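Local structure of aromatic amino acid exporter YddG (Starkeya novella, 5I20) at residues T12-W17 with R238-L243; S4-I9 with W228-K233. The protein exports amino acids with broad specificity across the bacterial inner membrane, carrying among others L-threonine, L-methionine, L-lysine and L-glutamate. All blocks are in the same frame, centred on the assembly; numbering follows the deposited sequence.

Contact 1: residues T12-W17 with R238-L243; sequences TAILLW and RLLGVL. With OLC ((2R)-2,3-dihydroxypropyl (9Z)-octadec-9-enoate), chain G; OLC ((2R)-2,3-dihydroxypropyl (9Z)-octadec-9-enoate), chain J; OLC ((2R)-2,3-dihydroxypropyl (9Z)-octadec-9-enoate), chain H; SO4 (sulfate ion), chain K.
Of residues 12-17, Ile14 makes the contact with 238-243, meeting the last turn of that segment with both of its branches. Its CG1 lies anti to the carbonyl carbon (chi1 -58°), and the extended arm beyond it sets CD1 3.9 Å from Leu243 CB. Ile14 CD1 also lies 4.3 Å from Leu240 CD2. The other branch rests on backbone: Ile14 CG2 lies 3.7 Å from Leu243 O. The contact is van der Waals packing, with methyls against side chains and carbonyl oxygens, burying about 123 Å² in all; Ser244 and Ala247, just after 238-243 in the chain, also touch Ile14. Leu243 CD1 lies 3.7 Å from C6 of the monoolein of chain H.

One turn on from Ala13, Trp17 lies sandwiched: C9 of the chain G monoolein sits over the centre of one face, 3.4 Å above the plane, while Ala13 O approaches the opposite face toward its rim. Trp17 NE1 is held by Pro220 O, and the rings of Trp163 and Trp228 meet the indole at steep angles. An alanine in place of Trp17 would probably leave Pro220 O without this donor and the acyl chain without the flat surface it crosses. At the far end of helix 237-243, Arg238 NH2 bonds Arg116 O and, weakly, O2 of a sulfate probably from the crystallisation liquor (2.8 Å, 124°), while its NH1 pairs with Asp236. The arrangement joins the two EamA-like ranges of a DMT-superfamily transporter through membrane-embedded helices, a buried junction within the basket-shaped fold.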
loop_
_atom_site.group_PDB
_atom_site.type_symbol
_atom_site.label_atom_id
_atom_site.label_comp_id
_atom_site.label_asym_id
_atom_site.label_seq_id
_atom_site.Cartn_x
_atom_site.Cartn_y
_atom_site.Cartn_z
ATOM N N THR A 12 7.358 -8.268 -2.644
ATOM C CA THR A 12 6.215 -9.124 -2.930
ATOM C C THR A 12 4.914 -8.440 -2.500
ATOM O O THR A 12 3.861 -8.685 -3.089
ATOM C CB THR A 12 6.341 -10.507 -2.248
ATOM O OG1 THR A 12 6.420 -10.353 -0.827
ATOM C CG2 THR A 12 7.585 -11.238 -2.747
ATOM N N ALA A 13 4.990 -7.575 -1.490
ATOM C CA ALA A 13 3.832 -6.775 -1.087
ATOM C C ALA A 13 3.421 -5.832 -2.211
ATOM O O ALA A 13 2.234 -5.656 -2.491
ATOM C CB ALA A 13 4.133 -5.985 0.179
ATOM N N ILE A 14 4.420 -5.229 -2.846
ATOM C CA ILE A 14 4.202 -4.336 -3.976
ATOM C C ILE A 14 3.584 -5.090 -5.153
ATOM O O ILE A 14 2.726 -4.560 -5.860
ATOM C CB ILE A 14 5.519 -3.669 -4.411
ATOM C CG1 ILE A 14 6.115 -2.887 -3.238
ATOM C CG2 ILE A 14 5.300 -2.766 -5.613
ATOM C CD1 ILE A 14 7.553 -2.445 -3.451
ATOM N N LEU A 15 4.019 -6.331 -5.353
ATOM C CA LEU A 15 3.442 -7.182 -6.390
ATOM C C LEU A 15 1.980 -7.501 -6.089
ATOM O O LEU A 15 1.135 -7.450 -6.977
ATOM C CB LEU A 15 4.240 -8.478 -6.532
ATOM C CG LEU A 15 5.664 -8.344 -7.073
ATOM C CD1 LEU A 15 6.357 -9.697 -7.101
ATOM C CD2 LEU A 15 5.650 -7.715 -8.457
ATOM N N LEU A 16 1.687 -7.823 -4.832
ATOM C CA LEU A 16 0.328 -8.185 -4.437
ATOM C C LEU A 16 -0.612 -6.979 -4.476
ATOM O O LEU A 16 -1.780 -7.113 -4.832
ATOM C CB LEU A 16 0.326 -8.823 -3.043
ATOM C CG LEU A 16 0.874 -10.255 -2.968
ATOM C CD1 LEU A 16 1.087 -10.682 -1.526
ATOM C CD2 LEU A 16 -0.055 -11.232 -3.681
ATOM N N TRP A 17 -0.100 -5.803 -4.125
ATOM C CA TRP A 17 -0.907 -4.584 -4.165
ATOM C C TRP A 17 -1.168 -4.135 -5.601
ATOM O O TRP A 17 -2.090 -3.365 -5.858
ATOM C CB TRP A 17 -0.231 -3.467 -3.367
ATOM C CG TRP A 17 -0.194 -3.748 -1.895
ATOM C CD1 TRP A 17 -1.086 -4.494 -1.181
ATOM C CD2 TRP A 17 0.798 -3.304 -0.960
ATOM N NE1 TRP A 17 -0.719 -4.533 0.143
ATOM C CE2 TRP A 17 0.436 -3.813 0.305
ATOM C CE3 TRP A 17 1.954 -2.524 -1.069
ATOM C CZ2 TRP A 17 1.190 -3.568 1.452
ATOM C CZ3 TRP A 17 2.699 -2.280 0.071
ATOM C CH2 TRP A 17 2.314 -2.802 1.315
ATOM N N ARG A 238 14.460 2.645 2.016
ATOM C CA ARG A 238 14.477 3.721 1.031
ATOM C C ARG A 238 14.331 3.148 -0.375
ATOM O O ARG A 238 13.781 3.797 -1.262
ATOM C CB ARG A 238 15.749 4.576 1.150
ATOM C CG ARG A 238 17.068 3.848 0.957
ATOM C CD ARG A 238 17.829 3.740 2.269
ATOM N NE ARG A 238 19.248 4.038 2.113
ATOM C CZ ARG A 238 20.181 3.137 1.818
ATOM N NH1 ARG A 238 19.850 1.866 1.643
ATOM N NH2 ARG A 238 21.448 3.507 1.699
ATOM N N LEU A 239 14.796 1.920 -0.564
ATOM C CA LEU A 239 14.663 1.254 -1.852
ATOM C C LEU A 239 13.236 0.758 -2.079
ATOM O O LEU A 239 12.698 0.886 -3.181
ATOM C CB LEU A 239 15.652 0.091 -1.957
ATOM C CG LEU A 239 15.733 -0.593 -3.323
ATOM C CD1 LEU A 239 15.943 0.437 -4.421
ATOM C CD2 LEU A 239 16.852 -1.621 -3.332
ATOM N N LEU A 240 12.627 0.196 -1.039
ATOM C CA LEU A 240 11.250 -0.283 -1.135
ATOM C C LEU A 240 10.289 0.882 -1.356
ATOM O O LEU A 240 9.232 0.719 -1.968
ATOM C CB LEU A 240 10.860 -1.077 0.118
ATOM C CG LEU A 240 11.467 -2.481 0.224
ATOM C CD1 LEU A 240 11.278 -3.056 1.620
ATOM C CD2 LEU A 240 10.860 -3.410 -0.823
ATOM N N GLY A 241 10.661 2.059 -0.860
ATOM C CA GLY A 241 9.928 3.277 -1.159
ATOM C C GLY A 241 9.969 3.574 -2.648
ATOM O O GLY A 241 8.939 3.825 -3.273
ATOM N N VAL A 242 11.171 3.524 -3.217
ATOM C CA VAL A 242 11.365 3.732 -4.649
ATOM C C VAL A 242 10.594 2.693 -5.461
ATOM O O VAL A 242 9.881 3.034 -6.405
ATOM C CB VAL A 242 12.868 3.670 -5.033
ATOM C CG1 VAL A 242 13.048 3.798 -6.540
ATOM C CG2 VAL A 242 13.642 4.762 -4.312
ATOM N N LEU A 243 10.726 1.428 -5.074
ATOM C CA LEU A 243 10.115 0.322 -5.805
ATOM C C LEU A 243 8.592 0.315 -5.724
ATOM O O LEU A 243 7.931 -0.311 -6.549
ATOM C CB LEU A 243 10.661 -1.009 -5.292
ATOM C CG LEU A 243 12.149 -1.251 -5.542
ATOM C CD1 LEU A 243 12.603 -2.535 -4.873
ATOM C CD2 LEU A 243 12.447 -1.280 -7.037
HETATM C C10 OLC G . -0.569 0.861 0.338
HETATM C C9 OLC G . -0.859 -0.594 0.468
HETATM C C11 OLC G . -1.520 1.845 0.924
HETATM C C8 OLC G . -2.098 -1.050 1.156
HETATM C C16 OLC G . -3.911 3.754 -3.100
HETATM C C12 OLC G . -1.487 3.110 0.136
HETATM C C7 OLC G . -3.134 -1.445 0.159
HETATM C C15 OLC G . -4.263 4.070 -1.684
HETATM C C13 OLC G . -2.803 3.802 0.254
HETATM C C6 OLC G . -4.350 -1.940 0.868
HETATM C C14 OLC G . -3.065 4.606 -0.973
HETATM C C5 OLC G . -5.529 -1.112 0.482
HETATM C C4 OLC G . -6.791 -1.821 0.846
HETATM C C3 OLC G . -7.961 -1.088 0.280
HETATM C C2 OLC G . -9.196 -1.903 0.467
HETATM C C10 OLC J . 3.669 -12.408 -5.226
HETATM C C9 OLC J . 4.339 -12.896 -3.985
HETATM C C11 OLC J . 2.402 -13.052 -5.680
HETATM C C8 OLC J . 3.678 -13.951 -3.163
HETATM C C7 OLC J . 4.709 -14.870 -2.601
HETATM C C6 OLC J . 5.521 -14.157 -1.572
HETATM C C5 OLC J . 5.620 -15.008 -0.352
HETATM C C4 OLC J . 7.049 -15.175 0.043
HETATM C C3 OLC J . 7.113 -15.445 1.509
HETATM C C2 OLC J . 8.396 -16.128 1.842
HETATM C C1 OLC J . 8.686 -15.962 3.295
HETATM O O19 OLC J . 9.970 -16.120 3.758
HETATM O O20 OLC J . 7.794 -15.630 4.063
HETATM C C8 OLC H . 13.421 -5.482 -7.991
HETATM C C7 OLC H . 13.238 -6.484 -6.903
HETATM C C6 OLC H . 13.790 -5.948 -5.626
HETATM C C5 OLC H . 15.279 -5.961 -5.695
HETATM C C4 OLC H . 15.843 -5.917 -4.316
HETATM C C3 OLC H . 17.318 -5.721 -4.401
HETATM C C2 OLC H . 17.928 -5.994 -3.069
HETATM C C1 OLC H . 18.780 -4.837 -2.675
HETATM O O19 OLC H . 18.891 -4.535 -1.495
HETATM O O20 OLC H . 19.489 -4.159 -3.637
HETATM S S SO4 K . 24.314 1.616 1.485
HETATM O O1 SO4 K . 25.716 1.227 1.596
HETATM O O2 SO4 K . 24.120 2.921 2.109
HETATM O O3 SO4 K . 23.942 1.688 0.075
HETATM O O4 SO4 K . 23.479 0.629 2.161
#

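Contact 2: residues S4-I9 with W228-K233; sequences SSATLI and WDIGMK. With OLC ((2R)-2,3-dihydroxypropyl (9Z)-octadec-9-enoate), chain H.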
loop_
_atom_site.group_PDB
_atom_site.type_symbol
_atom_site.label_atom_id
_atom_site.label_comp_id
_atom_site.label_asym_id
_atom_site.label_seq_id
_atom_site.Cartn_x
_atom_site.Cartn_y
_atom_site.Cartn_z
ATOM N N SER A 4 19.121 -8.016 1.387
ATOM C CA SER A 4 18.622 -8.203 0.030
ATOM C C SER A 4 17.407 -9.121 0.011
ATOM O O SER A 4 16.476 -8.913 -0.766
ATOM C CB SER A 4 19.714 -8.772 -0.876
ATOM O OG SER A 4 20.728 -7.813 -1.120
ATOM N N SER A 5 17.429 -10.140 0.866
ATOM C CA SER A 5 16.318 -11.079 0.962
ATOM C C SER A 5 15.060 -10.377 1.447
ATOM O O SER A 5 14.016 -10.440 0.798
ATOM C CB SER A 5 16.667 -12.237 1.899
ATOM O OG SER A 5 17.738 -13.001 1.377
ATOM N N ALA A 6 15.176 -9.700 2.587
ATOM C CA ALA A 6 14.056 -8.973 3.173
ATOM C C ALA A 6 13.525 -7.904 2.220
ATOM O O ALA A 6 12.315 -7.672 2.145
ATOM C CB ALA A 6 14.471 -8.350 4.491
ATOM N N THR A 7 14.429 -7.258 1.491
ATOM C CA THR A 7 14.027 -6.279 0.491
ATOM C C THR A 7 13.239 -6.965 -0.628
ATOM O O THR A 7 12.194 -6.474 -1.048
ATOM C CB THR A 7 15.238 -5.536 -0.106
ATOM O OG1 THR A 7 16.009 -4.954 0.950
ATOM C CG2 THR A 7 14.776 -4.437 -1.054
ATOM N N LEU A 8 13.737 -8.105 -1.097
ATOM C CA LEU A 8 13.045 -8.870 -2.128
ATOM C C LEU A 8 11.692 -9.343 -1.600
ATOM O O LEU A 8 10.694 -9.326 -2.320
ATOM C CB LEU A 8 13.892 -10.061 -2.585
ATOM C CG LEU A 8 13.592 -10.606 -3.985
ATOM C CD1 LEU A 8 13.990 -9.593 -5.055
ATOM C CD2 LEU A 8 14.283 -11.945 -4.226
ATOM N N ILE A 9 11.671 -9.751 -0.333
ATOM C CA ILE A 9 10.444 -10.162 0.345
ATOM C C ILE A 9 9.441 -9.001 0.418
ATOM O O ILE A 9 8.252 -9.175 0.150
ATOM C CB ILE A 9 10.753 -10.700 1.767
ATOM C CG1 ILE A 9 11.448 -12.060 1.682
ATOM C CG2 ILE A 9 9.496 -10.853 2.592
ATOM C CD1 ILE A 9 11.822 -12.643 3.032
ATOM N N TRP A 228 5.445 -7.054 3.830
ATOM C CA TRP A 228 5.816 -5.644 3.886
ATOM C C TRP A 228 6.457 -5.340 5.236
ATOM O O TRP A 228 7.416 -4.571 5.330
ATOM C CB TRP A 228 4.587 -4.762 3.652
ATOM C CG TRP A 228 4.848 -3.286 3.619
ATOM C CD1 TRP A 228 4.491 -2.371 4.567
ATOM C CD2 TRP A 228 5.499 -2.549 2.575
ATOM N NE1 TRP A 228 4.885 -1.114 4.183
ATOM C CE2 TRP A 228 5.504 -1.193 2.965
ATOM C CE3 TRP A 228 6.080 -2.902 1.354
ATOM C CZ2 TRP A 228 6.069 -0.194 2.177
ATOM C CZ3 TRP A 228 6.640 -1.906 0.574
ATOM C CH2 TRP A 228 6.632 -0.569 0.989
ATOM N N ASP A 229 5.921 -5.965 6.279
ATOM C CA ASP A 229 6.469 -5.832 7.624
ATOM C C ASP A 229 7.915 -6.322 7.665
ATOM O O ASP A 229 8.773 -5.696 8.291
ATOM C CB ASP A 229 5.611 -6.602 8.631
ATOM C CG ASP A 229 5.992 -6.307 10.067
ATOM O OD1 ASP A 229 5.700 -5.193 10.546
ATOM O OD2 ASP A 229 6.572 -7.196 10.724
ATOM N N ILE A 230 8.180 -7.435 6.985
ATOM C CA ILE A 230 9.529 -7.989 6.916
ATOM C C ILE A 230 10.488 -7.035 6.201
ATOM O O ILE A 230 11.594 -6.783 6.678
ATOM C CB ILE A 230 9.540 -9.355 6.201
ATOM C CG1 ILE A 230 8.805 -10.397 7.047
ATOM C CG2 ILE A 230 10.970 -9.805 5.922
ATOM C CD1 ILE A 230 8.790 -11.786 6.439
ATOM N N GLY A 231 10.053 -6.502 5.063
ATOM C CA GLY A 231 10.857 -5.556 4.311
ATOM C C GLY A 231 11.155 -4.282 5.081
ATOM O O GLY A 231 12.250 -3.739 4.987
ATOM N N MET A 232 10.181 -3.796 5.845
ATOM C CA MET A 232 10.361 -2.554 6.590
ATOM C C MET A 232 11.308 -2.734 7.775
ATOM O O MET A 232 12.024 -1.804 8.148
ATOM C CB MET A 232 9.013 -2.011 7.085
ATOM C CG MET A 232 8.129 -1.389 6.007
ATOM S SD MET A 232 8.843 0.053 5.177
ATOM C CE MET A 232 9.382 -0.672 3.633
ATOM N N LYS A 233 11.316 -3.932 8.354
ATOM C CA LYS A 233 12.084 -4.192 9.570
ATOM C C LYS A 233 13.493 -4.715 9.310
ATOM O O LYS A 233 14.380 -4.558 10.150
ATOM C CB LYS A 233 11.333 -5.184 10.463
ATOM C CG LYS A 233 10.104 -4.599 11.129
ATOM C CD LYS A 233 9.373 -5.636 11.965
ATOM C CE LYS A 233 8.152 -5.022 12.628
ATOM N NZ LYS A 233 7.274 -6.047 13.254
HETATM C C8 OLC H . 13.421 -5.482 -7.991
HETATM C C7 OLC H . 13.238 -6.484 -6.903
HETATM C C6 OLC H . 13.790 -5.948 -5.626
HETATM C C5 OLC H . 15.279 -5.961 -5.695
HETATM C C4 OLC H . 15.843 -5.917 -4.316
HETATM C C3 OLC H . 17.318 -5.721 -4.401
HETATM C C2 OLC H . 17.928 -5.994 -3.069
HETATM C C1 OLC H . 18.780 -4.837 -2.675
HETATM O O19 OLC H . 18.891 -4.535 -1.495
HETATM O O20 OLC H . 19.489 -4.159 -3.637
#
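Ile230 meets both Ala6 and Ile9, and Gly231 brings its backbone up against helix 3-17. Trp228, the first of the segment, points away from 4-9; Met232 CE covers one face of its indole toward the rim, Trp163 stacks on it, and Ser167 holds NE1. Asp229 turns to its own helix, using the syn lone pair of OD2 to bind Lys233 NZ at 2.9 Å. Ile230 follows with CG2 anti to the backbone N, a setting that brings this branch 3.8 Å from Ile9 CG2; the two side chains cross obliquely. The same methyl lies 4.1 Å from Ala6 CB, which also rests 3.9 Å from Ile230 O.

At Gly231 the backbones come closest: its CA is 3.4 Å from Ala6 O, a CA-H...O contact with an angle of 126° at the hydrogen. A CB there would lie about as near this carbonyl, so the absence of a side chain probably eases the close approach. Lys233 ends the segment, its extended chain reaching back to Asp229 and on to Val176 O. Thr7 CG2 and Leu8 CD1 touch the acyl chain of the chain H monoolein. The axes of segments 4-9 and 228-233 pass 7.5 Å apart, crossing at -143°, roughly antiparallel. Small residues, Ala6 and Gly231, meeting at the crossing with a CA-H...O contact make this a close glycine-mediated helix-helix packing of membrane proteins, here at the cytoplasmic end of the DMT fold.

Overall arrangement
Helix 3-17 serves both contacts: its start, 4-9, meets helix 224-234 in contact 2, and its later turns, 12-17, meet helix 237-243 in contact 1. Those two partners follow each other in the chain, so the four segments alternate in sequence, and the contact centres lie about 9 Å apart. The contacts also touch directly, Leu240 CD2 packing 3.3 Å from Thr7 O and Trp17 CH2 3.4 Å from Trp228 CD2. The chain H monoolein borders both. Contact 1 sits deeper, nearer the chain centre. Together they pack the first transmembrane helix against a consecutive helix pair, linking the first and second EamA-like ranges; the whole fold is built of inverted repeats round a central substrate cavity.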